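Local coordinates for protein 5-dehydro-2-deoxygluconokinase (Bacillus halodurans C-125, PDB 2QCV) that probably phosphorylates 5-dehydro-2-deoxy-D-gluconate with ATP, a step of myo-inositol breakdown, as a kinase of the PfkB family, at residues Ala16-Val27 with Thr38-Ala48; Lys166-Asp177 with Tyr193-Ile204. All coordinates share one frame; numbering follows the deposited sequence. Where two conformers were deposited one is given.

Contact 1: Ala16-Val27 with Thr38-Ala48; sequences AIGRACIDLNAV and TFSKYVGGSPA
Asp23 lies across the backbone of Gly44, and its side chain can be followed outward atom by atom. CB passes 4.0 Å from Tyr42 O, the same carbonyl that accepts the Asp23 backbone N-H. CG is anti to the carbonyl carbon (chi1 -77°), which swings the carboxylate along the strand until CG stands 3.6 Å from Gly44 CA. Both oxygens pack against that carbon from the same side, and OD2 goes on to a water that donates to it and to Val43 O, each at 2.8 Å. A side chain on residue 44 would collide with OD1, so the glycine makes room for the acid. With an alanine at Asp23, the water on Val43 O is likely to lose its second acceptor and the Gly44 backbone its cover. Strands 21-26 and 38-44 form an antiparallel hairpin, part of the small sheet that projects from the main domain as the lid of PfkB kinases. Its pairs Cys21-Gly44, Asp23-Tyr42 and Asn25-Ser40 are each doubly hydrogen-bonded, and in one of two modelled conformers Ser40 OG adds a further bond to Asn25 O at 3.3 Å. On the face of Leu24 and Phe39 the two CB atoms meet at 4.0 Å, while the Phe39 ring forms a T-shaped (edge-to-face) pair with Phe103. That sheet continues into a second subunit through Phe39, and Lys41 NZ bonds Thr36 O of that subunit. At the hinge end the chain turns into helix 46-56, where Pro47 packs its CG 3.4 Å from Arg19 N and its CB against Ala16 CB.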
loop_
_atom_site.group_PDB
_atom_site.type_symbol
_atom_site.label_atom_id
_atom_site.label_comp_id
_atom_site.label_asym_id
_atom_site.label_seq_id
_atom_site.Cartn_x
_atom_site.Cartn_y
_atom_site.Cartn_z
ATOM N N ALA A 16 -0.150 -30.804 -2.419
ATOM C CA ALA A 16 0.270 -29.752 -1.490
ATOM C C ALA A 16 -0.205 -28.406 -2.001
ATOM O O ALA A 16 -0.407 -28.206 -3.207
ATOM C CB ALA A 16 1.763 -29.746 -1.312
ATOM N N ILE A 17 -0.389 -27.482 -1.064
ATOM C CA ILE A 17 -0.862 -26.136 -1.379
ATOM C C ILE A 17 0.056 -25.136 -0.705
ATOM O O ILE A 17 0.379 -25.257 0.470
ATOM C CB ILE A 17 -2.365 -25.913 -0.978
ATOM C CG1 ILE A 17 -2.849 -24.507 -1.311
ATOM C CG2 ILE A 17 -2.637 -26.251 0.482
ATOM C CD1 ILE A 17 -4.391 -24.378 -1.390
ATOM N N GLY A 18 0.494 -24.162 -1.508
ATOM C CA GLY A 18 1.202 -22.997 -1.009
ATOM C C GLY A 18 2.326 -22.598 -1.957
ATOM O O GLY A 18 2.099 -22.423 -3.148
ATOM N N ARG A 19 3.523 -22.425 -1.392
ATOM C CA ARG A 19 4.652 -21.796 -2.091
ATOM C C ARG A 19 5.525 -22.756 -2.876
ATOM O O ARG A 19 6.048 -23.752 -2.332
ATOM C CB ARG A 19 5.563 -21.093 -1.076
ATOM C CG ARG A 19 6.828 -20.497 -1.661
ATOM C CD ARG A 19 7.518 -19.597 -0.594
ATOM N NE ARG A 19 6.707 -18.396 -0.429
ATOM C CZ ARG A 19 6.691 -17.602 0.640
ATOM N NH1 ARG A 19 7.502 -17.816 1.675
ATOM N NH2 ARG A 19 5.871 -16.560 0.640
ATOM N N ALA A 20 5.763 -22.383 -4.132
ATOM C CA ALA A 20 6.855 -22.908 -4.939
ATOM C C ALA A 20 7.650 -21.688 -5.381
ATOM O O ALA A 20 7.094 -20.759 -5.996
ATOM C CB ALA A 20 6.354 -23.692 -6.139
ATOM N N CYS A 21 8.924 -21.625 -4.990
ATOM C CA CYS A 21 9.706 -20.446 -5.292
ATOM C C CYS A 21 11.101 -20.844 -5.786
ATOM O O CYS A 21 11.342 -21.984 -6.150
ATOM C CB CYS A 21 9.756 -19.548 -4.053
ATOM S SG CYS A 21 10.565 -20.284 -2.718
ATOM N N ILE A 22 11.989 -19.866 -5.849
ATOM C CA ILE A 22 13.379 -20.086 -6.255
ATOM C C ILE A 22 14.286 -20.040 -5.044
ATOM O O ILE A 22 14.277 -19.078 -4.269
ATOM C CB ILE A 22 13.832 -19.021 -7.250
ATOM C CG1 ILE A 22 12.956 -19.090 -8.520
ATOM C CG2 ILE A 22 15.369 -19.190 -7.627
ATOM C CD1 ILE A 22 13.113 -20.415 -9.253
ATOM N N ASP A 23 15.103 -21.071 -4.916
ATOM C CA ASP A 23 16.222 -21.060 -3.988
ATOM C C ASP A 23 17.503 -20.802 -4.798
ATOM O O ASP A 23 17.726 -21.384 -5.874
ATOM C CB ASP A 23 16.350 -22.387 -3.267
ATOM C CG ASP A 23 15.324 -22.574 -2.151
ATOM O OD1 ASP A 23 14.506 -21.671 -1.883
ATOM O OD2 ASP A 23 15.359 -23.659 -1.558
ATOM N N LEU A 24 18.324 -19.909 -4.274
ATOM C CA LEU A 24 19.619 -19.578 -4.855
ATOM C C LEU A 24 20.648 -19.982 -3.802
ATOM O O LEU A 24 20.869 -19.301 -2.813
ATOM C CB LEU A 24 19.662 -18.110 -5.240
ATOM C CG LEU A 24 18.754 -17.814 -6.465
ATOM C CD1 LEU A 24 18.305 -16.367 -6.572
ATOM C CD2 LEU A 24 19.438 -18.255 -7.719
ATOM N N ASN A 25 21.240 -21.136 -4.047
ATOM C CA ASN A 25 22.171 -21.745 -3.147
ATOM C C ASN A 25 23.618 -21.384 -3.433
ATOM O O ASN A 25 24.096 -21.535 -4.534
ATOM C CB ASN A 25 22.010 -23.254 -3.231
ATOM C CG ASN A 25 20.636 -23.693 -2.772
ATOM O OD1 ASN A 25 19.891 -24.305 -3.533
ATOM N ND2 ASN A 25 20.267 -23.319 -1.544
ATOM N N ALA A 26 24.277 -20.914 -2.392
ATOM C CA ALA A 26 25.659 -20.494 -2.415
ATOM C C ALA A 26 26.548 -21.610 -2.887
ATOM O O ALA A 26 26.568 -22.685 -2.269
ATOM C CB ALA A 26 26.069 -20.089 -0.994
ATOM N N VAL A 27 27.272 -21.363 -3.972
ATOM C CA VAL A 27 28.241 -22.322 -4.499
ATOM C C VAL A 27 29.507 -22.320 -3.632
ATOM O O VAL A 27 29.986 -23.372 -3.229
ATOM C CB VAL A 27 28.576 -22.005 -5.962
ATOM C CG1 VAL A 27 29.687 -22.897 -6.482
ATOM C CG2 VAL A 27 27.308 -22.143 -6.814
ATOM N N THR A 38 28.859 -17.021 -6.529
ATOM C CA THR A 38 28.015 -17.791 -7.456
ATOM C C THR A 38 26.916 -18.552 -6.710
ATOM O O THR A 38 27.134 -19.042 -5.616
ATOM C CB THR A 38 28.884 -18.774 -8.282
ATOM O OG1 THR A 38 30.072 -18.088 -8.702
ATOM C CG2 THR A 38 28.148 -19.236 -9.511
ATOM N N PHE A 39 25.731 -18.608 -7.320
ATOM C CA PHE A 39 24.545 -19.230 -6.720
ATOM C C PHE A 39 23.933 -20.189 -7.719
ATOM O O PHE A 39 23.855 -19.860 -8.912
ATOM C CB PHE A 39 23.491 -18.170 -6.356
ATOM C CG PHE A 39 23.930 -17.235 -5.268
ATOM C CD1 PHE A 39 23.719 -17.543 -3.934
ATOM C CD2 PHE A 39 24.564 -16.053 -5.585
ATOM C CE1 PHE A 39 24.126 -16.681 -2.927
ATOM C CE2 PHE A 39 24.987 -15.188 -4.589
ATOM C CZ PHE A 39 24.775 -15.503 -3.256
ATOM N N SER A 40 23.514 -21.362 -7.238
ATOM C CA SER A 40 22.810 -22.323 -8.085
ATOM C C SER A 40 21.298 -22.241 -7.850
ATOM O O SER A 40 20.836 -22.109 -6.707
ATOM C CB SER A 40 23.332 -23.739 -7.841
ATOM O OG SER A 40 23.289 -24.030 -6.464
ATOM N N LYS A 41 20.554 -22.285 -8.949
ATOM C CA LYS A 41 19.100 -22.137 -8.976
ATOM C C LYS A 41 18.381 -23.473 -8.784
ATOM O O LYS A 41 18.584 -24.424 -9.552
ATOM C CB LYS A 41 18.684 -21.564 -10.322
ATOM C CG LYS A 41 17.254 -21.163 -10.442
ATOM C CD LYS A 41 16.920 -20.650 -11.815
ATOM C CE LYS A 41 16.888 -21.774 -12.834
ATOM N NZ LYS A 41 16.552 -21.298 -14.193
ATOM N N TYR A 42 17.514 -23.514 -7.774
ATOM C CA TYR A 42 16.684 -24.676 -7.485
ATOM C C TYR A 42 15.243 -24.226 -7.240
ATOM O O TYR A 42 14.979 -23.054 -6.937
ATOM C CB TYR A 42 17.188 -25.391 -6.243
ATOM C CG TYR A 42 18.512 -26.024 -6.418
ATOM C CD1 TYR A 42 18.628 -27.268 -7.013
ATOM C CD2 TYR A 42 19.654 -25.397 -5.992
ATOM C CE1 TYR A 42 19.851 -27.853 -7.181
ATOM C CE2 TYR A 42 20.879 -25.973 -6.160
ATOM C CZ TYR A 42 20.977 -27.187 -6.760
ATOM O OH TYR A 42 22.210 -27.762 -6.903
ATOM N N VAL A 43 14.299 -25.158 -7.353
ATOM C CA VAL A 43 12.950 -24.883 -6.866
ATOM C C VAL A 43 13.039 -24.998 -5.335
ATOM O O VAL A 43 13.665 -25.938 -4.788
ATOM C CB VAL A 43 11.891 -25.892 -7.386
ATOM C CG1 VAL A 43 10.514 -25.624 -6.724
ATOM C CG2 VAL A 43 11.809 -25.866 -8.924
ATOM N N GLY A 44 12.387 -24.087 -4.645
ATOM C CA GLY A 44 12.255 -24.191 -3.173
ATOM C C GLY A 44 10.857 -23.866 -2.716
ATOM O O GLY A 44 9.931 -23.802 -3.530
ATOM N N GLY A 45 10.701 -23.685 -1.404
ATOM C CA GLY A 45 9.391 -23.480 -0.820
ATOM C C GLY A 45 9.026 -24.789 -0.183
ATOM O O GLY A 45 9.130 -25.852 -0.813
ATOM N N SER A 46 8.579 -24.731 1.071
ATOM C CA SER A 46 8.269 -25.976 1.816
ATOM C C SER A 46 7.316 -26.972 1.119
ATOM O O SER A 46 7.707 -28.121 0.932
ATOM C CB SER A 46 7.801 -25.650 3.228
ATOM O OG SER A 46 7.292 -26.814 3.831
ATOM N N PRO A 47 6.083 -26.558 0.729
ATOM C CA PRO A 47 5.248 -27.558 0.053
ATOM C C PRO A 47 5.767 -28.059 -1.295
ATOM O O PRO A 47 5.559 -29.215 -1.622
ATOM C CB PRO A 47 3.886 -26.881 -0.079
ATOM C CG PRO A 47 4.132 -25.446 0.121
ATOM C CD PRO A 47 5.386 -25.276 0.907
ATOM N N ALA A 48 6.418 -27.206 -2.072
ATOM C CA ALA A 48 7.108 -27.618 -3.285
ATOM C C ALA A 48 8.172 -28.677 -3.021
ATOM O O ALA A 48 8.238 -29.722 -3.703
ATOM C CB ALA A 48 7.716 -26.353 -4.028
HETATM O O HOH W 1 15.716 -26.089 -2.894
#

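Contact 2: Lys166-Asp177 with Tyr193-Ile204; sequences KRNDVKVVFELD and YSLVAEQSDIVI
Phe174 drives its ring into the side of helix 193-199. With CG anti to the backbone N (chi1 -175°), the ring reaches across from the strand to the helix. Val196 CG1 sits over the centre of one face, a CH-pi contact 3.6 Å from the centroid, while Leu176 CD2 lies on the opposite face, offset toward the rim. The far edge of the ring, at CZ, points to the face of Tyr193 in a T-shaped pair with planes at 81°; Ala197 CB closes in at the edge.

Aliphatic contacts continue on both faces of the sheet. Val173 and Ile202 run side by side, CG2 to CD1 at 4.0 Å, and Leu176 CD2 meets Val203 CG1 at 3.8 Å.

Among the polar contacts, Asp201 clasps the start of the strand pairing. Its OD2 uses the anti lone pair to accept Val172 N at 2.8 Å in a nearly straight bond (174°), and a water links the same oxygen to Val170 O. Val172 O in turn receives both Asp201 N and Ile202 N, after which the regular parallel ladder runs through Phe174 to Leu176 N. Lys166, bent at chi3 and chi4, curls its NZ to Gln199 O, 2.7 Å away. Ser200 OG is anchored on Val196 O and lies 3.4 Å from Phe174 CB.

This is a right-handed beta-alpha-beta crossover of the Rossmann-like ribokinase fold: strands 171-175 and 202-206 are adjacent in the large sheet, strand 139-145 flanks the first of them, and helix 186-199 packs between helices 154-167 and 207-213.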
loop_
_atom_site.group_PDB
_atom_site.type_symbol
_atom_site.label_atom_id
_atom_site.label_comp_id
_atom_site.label_asym_id
_atom_site.label_seq_id
_atom_site.Cartn_x
_atom_site.Cartn_y
_atom_site.Cartn_z
ATOM N N LYS A 166 -11.774 -32.028 3.520
ATOM C CA LYS A 166 -12.498 -32.734 4.566
ATOM C C LYS A 166 -13.807 -33.349 4.080
ATOM O O LYS A 166 -14.150 -34.486 4.451
ATOM C CB LYS A 166 -12.732 -31.810 5.749
ATOM C CG LYS A 166 -11.464 -31.614 6.582
ATOM C CD LYS A 166 -11.583 -30.428 7.456
ATOM C CE LYS A 166 -12.463 -30.646 8.670
ATOM N NZ LYS A 166 -11.753 -31.426 9.689
ATOM N N ARG A 167 -14.537 -32.618 3.261
ATOM C CA ARG A 167 -15.814 -33.086 2.760
ATOM C C ARG A 167 -15.710 -34.113 1.638
ATOM O O ARG A 167 -16.692 -34.723 1.311
ATOM C CB ARG A 167 -16.716 -31.956 2.383
ATOM C CG ARG A 167 -16.406 -31.240 1.109
ATOM C CD ARG A 167 -17.268 -29.990 1.079
ATOM N NE ARG A 167 -17.175 -29.283 -0.194
ATOM C CZ ARG A 167 -17.419 -27.983 -0.332
ATOM N NH1 ARG A 167 -17.751 -27.232 0.721
ATOM N NH2 ARG A 167 -17.288 -27.426 -1.507
ATOM N N ASN A 168 -14.503 -34.353 1.139
ATOM C CA ASN A 168 -14.231 -35.390 0.154
ATOM C C ASN A 168 -13.368 -36.535 0.698
ATOM O O ASN A 168 -12.800 -37.318 -0.065
ATOM C CB ASN A 168 -13.588 -34.720 -1.059
ATOM C CG ASN A 168 -14.604 -33.967 -1.875
ATOM O OD1 ASN A 168 -15.344 -34.571 -2.630
ATOM N ND2 ASN A 168 -14.653 -32.642 -1.712
ATOM N N ASP A 169 -13.260 -36.618 2.022
ATOM C CA ASP A 169 -12.550 -37.699 2.670
ATOM C C ASP A 169 -11.084 -37.733 2.240
ATOM O O ASP A 169 -10.499 -38.791 2.023
ATOM C CB ASP A 169 -13.281 -39.028 2.396
ATOM C CG ASP A 169 -12.840 -40.128 3.293
ATOM O OD1 ASP A 169 -12.467 -39.812 4.444
ATOM O OD2 ASP A 169 -12.858 -41.300 2.844
ATOM N N VAL A 170 -10.520 -36.542 2.092
ATOM C CA VAL A 170 -9.115 -36.334 1.803
ATOM C C VAL A 170 -8.469 -35.945 3.145
ATOM O O VAL A 170 -8.893 -34.987 3.797
ATOM C CB VAL A 170 -8.913 -35.241 0.760
ATOM C CG1 VAL A 170 -7.423 -35.000 0.518
ATOM C CG2 VAL A 170 -9.620 -35.633 -0.560
ATOM N N LYS A 171 -7.456 -36.698 3.560
ATOM C CA LYS A 171 -6.798 -36.462 4.844
ATOM C C LYS A 171 -5.986 -35.147 4.793
ATOM O O LYS A 171 -5.190 -34.945 3.869
ATOM C CB LYS A 171 -5.868 -37.622 5.165
ATOM C CG LYS A 171 -5.396 -37.677 6.607
ATOM C CD LYS A 171 -4.866 -39.086 7.022
ATOM C CE LYS A 171 -5.872 -40.277 6.926
ATOM N NZ LYS A 171 -7.033 -40.254 7.898
ATOM N N VAL A 172 -6.171 -34.289 5.796
ATOM C CA VAL A 172 -5.516 -32.957 5.861
ATOM C C VAL A 172 -4.312 -33.080 6.761
ATOM O O VAL A 172 -4.443 -33.453 7.940
ATOM C CB VAL A 172 -6.487 -31.854 6.344
ATOM C CG1 VAL A 172 -5.760 -30.476 6.560
ATOM C CG2 VAL A 172 -7.658 -31.709 5.320
ATOM N N VAL A 173 -3.154 -32.840 6.156
ATOM C CA VAL A 173 -1.883 -32.874 6.836
ATOM C C VAL A 173 -1.333 -31.461 6.935
ATOM O O VAL A 173 -1.100 -30.775 5.910
ATOM C CB VAL A 173 -0.845 -33.807 6.119
ATOM C CG1 VAL A 173 0.474 -33.830 6.924
ATOM C CG2 VAL A 173 -1.387 -35.222 5.841
ATOM N N PHE A 174 -1.141 -30.998 8.167
ATOM C CA PHE A 174 -0.707 -29.626 8.414
ATOM C C PHE A 174 0.751 -29.658 8.848
ATOM O O PHE A 174 1.072 -30.177 9.920
ATOM C CB PHE A 174 -1.595 -28.989 9.501
ATOM C CG PHE A 174 -1.324 -27.518 9.778
ATOM C CD1 PHE A 174 -0.782 -26.633 8.825
ATOM C CD2 PHE A 174 -1.647 -27.007 11.035
ATOM C CE1 PHE A 174 -0.598 -25.293 9.157
ATOM C CE2 PHE A 174 -1.460 -25.671 11.357
ATOM C CZ PHE A 174 -0.913 -24.837 10.438
ATOM N N GLU A 175 1.607 -29.086 7.996
ATOM C CA GLU A 175 3.019 -28.951 8.268
ATOM C C GLU A 175 3.277 -27.543 8.767
ATOM O O GLU A 175 3.070 -26.567 8.043
ATOM C CB GLU A 175 3.812 -29.272 6.998
ATOM C CG GLU A 175 5.097 -30.015 7.253
ATOM C CD GLU A 175 6.123 -29.190 7.942
ATOM O OE1 GLU A 175 6.043 -27.952 7.874
ATOM O OE2 GLU A 175 7.041 -29.777 8.526
ATOM N N LEU A 176 3.786 -27.413 9.995
ATOM C CA LEU A 176 3.765 -26.141 10.664
ATOM C C LEU A 176 4.732 -25.115 10.062
ATOM O O LEU A 176 4.381 -23.948 10.055
ATOM C CB LEU A 176 3.969 -26.263 12.191
ATOM C CG LEU A 176 2.900 -27.038 12.989
ATOM C CD1 LEU A 176 3.112 -26.858 14.521
ATOM C CD2 LEU A 176 1.497 -26.564 12.596
ATOM N N ASP A 177 5.874 -25.529 9.515
ATOM C CA ASP A 177 6.676 -24.672 8.590
ATOM C C ASP A 177 6.726 -23.231 9.044
ATOM O O ASP A 177 6.130 -22.413 8.383
ATOM C CB ASP A 177 5.987 -24.660 7.161
ATOM C CG ASP A 177 6.689 -23.710 6.140
ATOM O OD1 ASP A 177 7.957 -23.681 6.111
ATOM O OD2 ASP A 177 5.948 -22.991 5.404
ATOM N N TYR A 193 -2.581 -20.790 13.000
ATOM C CA TYR A 193 -2.064 -22.145 13.264
ATOM C C TYR A 193 -2.996 -22.949 14.149
ATOM O O TYR A 193 -3.206 -24.115 13.877
ATOM C CB TYR A 193 -0.674 -22.103 13.905
ATOM C CG TYR A 193 0.489 -21.958 12.934
ATOM C CD1 TYR A 193 0.335 -21.353 11.681
ATOM C CD2 TYR A 193 1.745 -22.406 13.277
ATOM C CE1 TYR A 193 1.407 -21.236 10.807
ATOM C CE2 TYR A 193 2.821 -22.319 12.392
ATOM C CZ TYR A 193 2.638 -21.744 11.167
ATOM O OH TYR A 193 3.686 -21.662 10.290
ATOM N N SER A 194 -3.483 -22.389 15.259
ATOM C CA SER A 194 -4.426 -23.115 16.146
ATOM C C SER A 194 -5.705 -23.529 15.394
ATOM O O SER A 194 -6.132 -24.677 15.434
ATOM C CB SER A 194 -4.742 -22.291 17.398
ATOM O OG SER A 194 -5.301 -21.013 17.078
ATOM N N LEU A 195 -6.268 -22.592 14.656
ATOM C CA LEU A 195 -7.520 -22.795 13.892
ATOM C C LEU A 195 -7.352 -23.934 12.883
ATOM O O LEU A 195 -8.158 -24.873 12.851
ATOM C CB LEU A 195 -7.860 -21.489 13.156
ATOM C CG LEU A 195 -8.688 -21.479 11.848
ATOM C CD1 LEU A 195 -10.031 -22.063 12.132
ATOM C CD2 LEU A 195 -8.819 -20.065 11.259
ATOM N N VAL A 196 -6.258 -23.869 12.123
ATOM C CA VAL A 196 -5.988 -24.863 11.094
ATOM C C VAL A 196 -5.640 -26.228 11.721
ATOM O O VAL A 196 -6.188 -27.255 11.311
ATOM C CB VAL A 196 -4.955 -24.403 10.097
ATOM C CG1 VAL A 196 -4.583 -25.553 9.137
ATOM C CG2 VAL A 196 -5.549 -23.162 9.306
ATOM N N ALA A 197 -4.801 -26.243 12.767
ATOM C CA ALA A 197 -4.463 -27.528 13.397
ATOM C C ALA A 197 -5.727 -28.194 13.934
ATOM O O ALA A 197 -5.881 -29.421 13.854
ATOM C CB ALA A 197 -3.417 -27.344 14.537
ATOM N N GLU A 198 -6.674 -27.392 14.440
ATOM C CA GLU A 198 -7.881 -27.952 15.029
ATOM C C GLU A 198 -8.773 -28.657 13.999
ATOM O O GLU A 198 -9.540 -29.535 14.368
ATOM C CB GLU A 198 -8.661 -26.847 15.746
ATOM C CG GLU A 198 -8.007 -26.463 17.097
ATOM C CD GLU A 198 -8.570 -25.179 17.687
ATOM O OE1 GLU A 198 -9.569 -24.669 17.135
ATOM O OE2 GLU A 198 -8.008 -24.696 18.697
ATOM N N GLN A 199 -8.618 -28.275 12.746
ATOM C CA GLN A 199 -9.368 -28.800 11.602
ATOM C C GLN A 199 -8.662 -29.961 10.931
ATOM O O GLN A 199 -9.241 -30.634 10.070
ATOM C CB GLN A 199 -9.407 -27.761 10.478
ATOM C CG GLN A 199 -10.008 -26.476 10.740
ATOM C CD GLN A 199 -10.347 -25.801 9.442
ATOM O OE1 GLN A 199 -11.181 -26.292 8.687
ATOM N NE2 GLN A 199 -9.678 -24.710 9.147
ATOM N N SER A 200 -7.390 -30.173 11.265
ATOM C CA SER A 200 -6.533 -31.113 10.510
ATOM C C SER A 200 -6.570 -32.521 11.082
ATOM O O SER A 200 -6.895 -32.712 12.242
ATOM C CB SER A 200 -5.083 -30.607 10.526
ATOM O OG SER A 200 -5.002 -29.363 9.869
ATOM N N ASP A 201 -6.180 -33.497 10.260
ATOM C CA ASP A 201 -6.130 -34.902 10.647
ATOM C C ASP A 201 -4.757 -35.307 11.190
ATOM O O ASP A 201 -4.638 -36.089 12.142
ATOM C CB ASP A 201 -6.502 -35.729 9.415
ATOM C CG ASP A 201 -7.874 -35.427 8.948
ATOM O OD1 ASP A 201 -8.797 -35.566 9.763
ATOM O OD2 ASP A 201 -8.062 -35.016 7.794
ATOM N N ILE A 202 -3.727 -34.741 10.582
ATOM C CA ILE A 202 -2.336 -34.978 10.981
ATOM C C ILE A 202 -1.649 -33.637 11.067
ATOM O O ILE A 202 -1.751 -32.824 10.136
ATOM C CB ILE A 202 -1.565 -35.880 9.950
ATOM C CG1 ILE A 202 -2.319 -37.199 9.713
ATOM C CG2 ILE A 202 -0.112 -36.093 10.412
ATOM C CD1 ILE A 202 -1.714 -38.115 8.601
ATOM N N VAL A 203 -0.929 -33.408 12.162
ATOM C CA VAL A 203 -0.168 -32.184 12.357
ATOM C C VAL A 203 1.274 -32.536 12.650
ATOM O O VAL A 203 1.533 -33.366 13.529
ATOM C CB VAL A 203 -0.744 -31.308 13.516
ATOM C CG1 VAL A 203 -0.055 -29.944 13.544
ATOM C CG2 VAL A 203 -2.259 -31.135 13.323
ATOM N N ILE A 204 2.194 -31.933 11.887
ATOM C CA ILE A 204 3.635 -32.229 11.970
ATOM C C ILE A 204 4.382 -30.927 12.172
ATOM O O ILE A 204 4.184 -30.005 11.400
ATOM C CB ILE A 204 4.167 -32.868 10.674
ATOM C CG1 ILE A 204 3.382 -34.143 10.332
ATOM C CG2 ILE A 204 5.655 -33.167 10.827
ATOM C CD1 ILE A 204 3.736 -34.752 8.959
HETATM O O HOH W 2 -10.194 -35.207 6.208
HETATM O O HOH W 3 5.111 -19.656 8.741
#

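Contact 1 and contact 2 come one after the other along the chain, their centres about 24 Å apart on opposite sides of the chain's centre. Both reach the large central sheet: Ala16 and Ile17 lie in strand 12-17, separated from strand 171-175 by strand 139-145 alone. Contact 1 carries the chain outward into the lid, whereas contact 2 stays within the core. They meet where Ser46 CB packs 3.5 Å from Asp177 OD1. Near this meeting bound triethylene glycol, probably from the crystallisation liquor, lies about 4 Å from the Ser46 side chain, and about 3 Å from that of Glu175 (nearest atoms), which may mark a pocket.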